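Local atomic coordinates of telomerase reverse transcriptase (Takifugu rubripes, PDB entry 4LMO), a protein that forms the catalytic subunit of telomerase, a reverse transcriptase that elongates telomeres by copying an RNA template, represented here by its RNA-binding domain. Residues A[43-46]-A[47-51]; A[191-194]-A[195-199]. All blocks are in the same frame, centred on the assembly; numbering follows the deposited sequence.

Contact 1: residues A[43-46]-A[47-51]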
loop_
_atom_site.group_PDB
_atom_site.type_symbol
_atom_site.label_atom_id
_atom_site.label_comp_id
_atom_site.label_asym_id
_atom_site.label_seq_id
_atom_site.Cartn_x
_atom_site.Cartn_y
_atom_site.Cartn_z
ATOM N N LEU A 43 9.699 8.367 -6.624
ATOM C CA LEU A 43 9.323 7.070 -6.060
ATOM C C LEU A 43 10.525 6.152 -5.856
ATOM O O LEU A 43 10.628 5.485 -4.827
ATOM C CB LEU A 43 8.245 6.377 -6.906
ATOM C CG LEU A 43 7.671 5.075 -6.329
ATOM C CD1 LEU A 43 7.082 5.282 -4.938
ATOM C CD2 LEU A 43 6.635 4.472 -7.263
ATOM N N ILE A 44 11.429 6.130 -6.832
ATOM C CA ILE A 44 12.681 5.375 -6.720
ATOM C C ILE A 44 13.466 5.792 -5.468
ATOM O O ILE A 44 14.040 4.949 -4.775
ATOM C CB ILE A 44 13.534 5.506 -8.003
ATOM C CG1 ILE A 44 12.833 4.784 -9.160
ATOM C CG2 ILE A 44 14.944 4.960 -7.791
ATOM C CD1 ILE A 44 13.450 5.022 -10.520
ATOM N N ARG A 45 13.456 7.092 -5.180
ATOM C CA ARG A 45 14.068 7.647 -3.973
ATOM C C ARG A 45 13.423 7.118 -2.692
ATOM O O ARG A 45 14.123 6.720 -1.759
ATOM C CB ARG A 45 13.984 9.177 -4.001
ATOM C CG ARG A 45 14.942 9.828 -4.978
ATOM C CD ARG A 45 16.295 10.001 -4.317
ATOM N NE ARG A 45 17.387 9.938 -5.271
ATOM C CZ ARG A 45 18.671 9.920 -4.939
ATOM N NH1 ARG A 45 19.043 9.958 -3.665
ATOM N NH2 ARG A 45 19.587 9.859 -5.892
ATOM N N ILE A 46 12.091 7.120 -2.664
ATOM C CA ILE A 46 11.316 6.630 -1.526
ATOM C C ILE A 46 11.536 5.135 -1.294
ATOM O O ILE A 46 11.648 4.690 -0.153
ATOM C CB ILE A 46 9.805 6.924 -1.706
ATOM C CG1 ILE A 46 9.565 8.434 -1.834
ATOM C CG2 ILE A 46 8.989 6.345 -0.553
ATOM C CD1 ILE A 46 8.204 8.814 -2.384
ATOM N N VAL A 47 11.613 4.371 -2.381
ATOM C CA VAL A 47 11.727 2.915 -2.296
ATOM C C VAL A 47 13.154 2.444 -1.993
ATOM O O VAL A 47 13.344 1.542 -1.175
ATOM C CB VAL A 47 11.179 2.223 -3.569
ATOM C CG1 VAL A 47 11.307 0.706 -3.473
ATOM C CG2 VAL A 47 9.726 2.612 -3.803
ATOM N N PHE A 48 14.149 3.063 -2.627
ATOM C CA PHE A 48 15.517 2.530 -2.591
ATOM C C PHE A 48 16.572 3.377 -1.886
ATOM O O PHE A 48 17.618 2.849 -1.503
ATOM C CB PHE A 48 16.007 2.207 -4.007
ATOM C CG PHE A 48 15.141 1.230 -4.743
ATOM C CD1 PHE A 48 15.093 -0.110 -4.360
ATOM C CD2 PHE A 48 14.380 1.643 -5.830
ATOM C CE1 PHE A 48 14.290 -1.014 -5.041
ATOM C CE2 PHE A 48 13.579 0.741 -6.516
ATOM C CZ PHE A 48 13.536 -0.589 -6.120
ATOM N N PHE A 49 16.312 4.673 -1.722
ATOM C CA PHE A 49 17.335 5.598 -1.225
ATOM C C PHE A 49 16.980 6.236 0.124
ATOM O O PHE A 49 17.229 5.634 1.174
ATOM C CB PHE A 49 17.688 6.643 -2.295
ATOM C CG PHE A 49 18.309 6.052 -3.538
ATOM C CD1 PHE A 49 19.692 5.924 -3.651
ATOM C CD2 PHE A 49 17.511 5.613 -4.593
ATOM C CE1 PHE A 49 20.265 5.376 -4.790
ATOM C CE2 PHE A 49 18.080 5.062 -5.735
ATOM C CZ PHE A 49 19.460 4.943 -5.833
ATOM N N GLU A 50 16.399 7.435 0.102
ATOM C CA GLU A 50 16.104 8.175 1.334
ATOM C C GLU A 50 14.980 7.586 2.187
ATOM O O GLU A 50 14.999 7.717 3.413
ATOM C CB GLU A 50 15.796 9.647 1.035
ATOM C CG GLU A 50 17.022 10.511 0.789
ATOM C CD GLU A 50 17.454 10.532 -0.666
ATOM O OE1 GLU A 50 16.890 9.765 -1.472
ATOM O OE2 GLU A 50 18.362 11.317 -1.009
ATOM N N GLY A 51 14.011 6.943 1.542
ATOM C CA GLY A 51 12.807 6.485 2.229
ATOM C C GLY A 51 11.691 7.504 2.094
ATOM O O GLY A 51 11.782 8.415 1.270
#

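Contact 2: residues A[191-194]-A[195-199]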
loop_
_atom_site.group_PDB
_atom_site.type_symbol
_atom_site.label_atom_id
_atom_site.label_comp_id
_atom_site.label_asym_id
_atom_site.label_seq_id
_atom_site.Cartn_x
_atom_site.Cartn_y
_atom_site.Cartn_z
ATOM N N PRO A 191 28.650 -13.707 -7.471
ATOM C CA PRO A 191 27.933 -13.661 -6.192
ATOM C C PRO A 191 27.569 -12.255 -5.703
ATOM O O PRO A 191 26.452 -12.052 -5.224
ATOM C CB PRO A 191 28.918 -14.318 -5.224
ATOM C CG PRO A 191 29.647 -15.302 -6.069
ATOM C CD PRO A 191 29.762 -14.679 -7.433
ATOM N N SER A 192 28.498 -11.306 -5.829
ATOM C CA SER A 192 28.288 -9.934 -5.353
ATOM C C SER A 192 27.208 -9.197 -6.144
ATOM O O SER A 192 26.491 -8.358 -5.595
ATOM C CB SER A 192 29.597 -9.141 -5.383
ATOM O OG SER A 192 29.964 -8.806 -6.709
ATOM N N GLU A 193 27.108 -9.510 -7.433
ATOM C CA GLU A 193 26.063 -8.962 -8.289
ATOM C C GLU A 193 24.700 -9.563 -7.946
ATOM O O GLU A 193 23.707 -8.837 -7.850
ATOM C CB GLU A 193 26.405 -9.173 -9.771
ATOM C CG GLU A 193 25.333 -8.726 -10.760
ATOM C CD GLU A 193 25.048 -7.230 -10.730
ATOM O OE1 GLU A 193 25.799 -6.471 -10.077
ATOM O OE2 GLU A 193 24.065 -6.807 -11.373
ATOM N N LEU A 194 24.659 -10.883 -7.761
ATOM C CA LEU A 194 23.434 -11.567 -7.346
ATOM C C LEU A 194 22.950 -11.050 -5.991
ATOM O O LEU A 194 21.757 -10.814 -5.804
ATOM C CB LEU A 194 23.636 -13.087 -7.304
ATOM C CG LEU A 194 22.461 -13.966 -6.848
ATOM C CD1 LEU A 194 21.220 -13.763 -7.710
ATOM C CD2 LEU A 194 22.859 -15.434 -6.825
ATOM N N SER A 195 23.891 -10.874 -5.066
ATOM C CA SER A 195 23.624 -10.327 -3.735
ATOM C C SER A 195 23.051 -8.908 -3.799
ATOM O O SER A 195 22.151 -8.560 -3.033
ATOM C CB SER A 195 24.904 -10.350 -2.893
ATOM O OG SER A 195 24.774 -9.569 -1.717
ATOM N N TYR A 196 23.577 -8.102 -4.714
ATOM C CA TYR A 196 23.109 -6.731 -4.902
ATOM C C TYR A 196 21.745 -6.687 -5.593
ATOM O O TYR A 196 20.913 -5.832 -5.280
ATOM C CB TYR A 196 24.143 -5.916 -5.680
ATOM C CG TYR A 196 23.882 -4.426 -5.699
ATOM C CD1 TYR A 196 23.713 -3.710 -4.510
ATOM C CD2 TYR A 196 23.825 -3.726 -6.904
ATOM C CE1 TYR A 196 23.479 -2.342 -4.526
ATOM C CE2 TYR A 196 23.595 -2.360 -6.928
ATOM C CZ TYR A 196 23.421 -1.674 -5.741
ATOM O OH TYR A 196 23.193 -0.318 -5.767
ATOM N N ARG A 197 21.529 -7.611 -6.528
ATOM C CA ARG A 197 20.225 -7.782 -7.174
ATOM C C ARG A 197 19.159 -8.213 -6.161
ATOM O O ARG A 197 18.038 -7.698 -6.179
ATOM C CB ARG A 197 20.329 -8.763 -8.353
ATOM C CG ARG A 197 20.394 -8.068 -9.708
ATOM C CD ARG A 197 21.520 -8.562 -10.609
ATOM N NE ARG A 197 21.178 -9.750 -11.392
ATOM C CZ ARG A 197 21.734 -10.078 -12.558
ATOM N NH1 ARG A 197 22.657 -9.302 -13.113
ATOM N NH2 ARG A 197 21.352 -11.184 -13.184
ATOM N N THR A 198 19.533 -9.127 -5.265
ATOM C CA THR A 198 18.660 -9.594 -4.182
ATOM C C THR A 198 18.327 -8.455 -3.205
ATOM O O THR A 198 17.184 -8.327 -2.754
ATOM C CB THR A 198 19.304 -10.777 -3.416
ATOM O OG1 THR A 198 19.782 -11.756 -4.346
ATOM C CG2 THR A 198 18.303 -11.437 -2.479
ATOM N N GLN A 199 19.335 -7.641 -2.894
ATOM C CA GLN A 199 19.196 -6.480 -2.013
ATOM C C GLN A 199 18.165 -5.473 -2.542
ATOM O O GLN A 199 17.292 -5.022 -1.794
ATOM C CB GLN A 199 20.564 -5.813 -1.825
ATOM C CG GLN A 199 20.586 -4.602 -0.901
ATOM C CD GLN A 199 21.973 -3.992 -0.786
ATOM O OE1 GLN A 199 22.919 -4.649 -0.343
ATOM N NE2 GLN A 199 22.102 -2.729 -1.182
#

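Contact 1: residues A[43-46]-A[47-51]
Arg45 and Phe49, one helical turn apart, meet through a cation-pi stack. The guanidinium lies over one face of the ring, displaced toward the rim, with CZ of Arg45 4.4 Å from the centroid of Phe49 and the two planes 22° apart. A bend in the arginine chain at chi2 (-85°) brings the group round over Phe49 and toward the next residue.

The same guanidinium is also held by charge. Arg45 NH1 forks between both oxygens of Glu50: the bond to OE1 is 3.1 Å and nearly straight, within the guanidinium plane and on the syn side of the carboxylate, whereas the bond to OE2 is weak. Outside the pair, Arg45 NH2 donates to the carbonyl of Pro62 and Glu50 OE2 accepts from the backbone N of Arg60, so both ends of the salt bridge are also tied to the 60-62 segment.

Apolar contacts run along the same turns. Ile44 CG2 touches both rings, 3.8 Å from Phe49 CE2 and 3.9 Å from Phe48 CD2, while Leu43 CD1 touches Val47 CG2 on the flank covered by Trp207.

Backbone bonds show how the helix stops. Val47 N and Phe48 N donate to Leu43 O and Ile44 O, and Phe49 N reaches Arg45 O at 3.0 Å. Gly51 N adds a weak bond to that same oxygen, at 3.3 Å. A CA-H...O contact joins Ile46 CA to Gly51 O. The whole is the C-terminal end of helix 40-48, which unwinds from Phe49, has Gly51 at positive phi (95°) just beyond it, and is held by Arg45, stacked on Phe49 and paired with Glu50.

Contact 2: residues A[191-194]-A[195-199]
The contact is an i to i+4 packing of side chains and backbone on the first turns of helix 191-220, at the surface of the RNA-binding domain, where Glu193 pairs with Arg197 and Thr198 turns back to the carbonyl of Leu194. In the charged pair, Glu193 OE2 approaches the edge of the Arg197 guanidinium close to its plane. The bond from NH1 of Arg197 to OE2 of Glu193 is straight but long and weak, 3.4 Å, and the carboxylate stands almost perpendicular to the guanidinium (88°). Each member has a stronger partner: OE2 also forms a salt bridge with Arg68, and Arg197 NH2 donates to OD1 of Asn176. With CG of Glu193 anti to the backbone N (176°) and the chain bent at chi2, the bend brings the carboxylate alongside Arg197.

Thr198 grips the helix differently. Its OG1, beside its own backbone N, donates to Leu194 O at 2.6 Å, and Thr198 N binds that carbonyl at 2.8 Å from the opposite face of its plane. One oxygen thus takes two donors from a single residue.

Ser195 N to Pro191 O, at 2.8 Å, begins the regular backbone ladder, in a helix that opens with a proline. Such a proline-led first turn, with a weak i to i+4 salt bridge, overlaps the end of the segment 171-196, which probably interacts with the RNA template.

Contact 1 precedes contact 2 along the chain: residues 43-51 end helix 40-48, whereas residues 191-199 begin the long helix 191-220. Their centres are about 19 Å apart and their nearest atoms about 6 Å, without touching, on the same side of the chain's centre. Two elements bridge them. Farther along helix 191-220, Ile200, Gln203, Phe204 and Trp207 pack on or bond to contact 1. Helix 67-70 supplies Phe69, which meets Phe48 and Phe49 as well as Tyr196, and Arg68, which pairs with Glu193. The Arg68-Glu193 and Phe69-Tyr196 contacts bring segments 65-70 and 171-196, both probably RNA-template contacts, together beside a buried helix end.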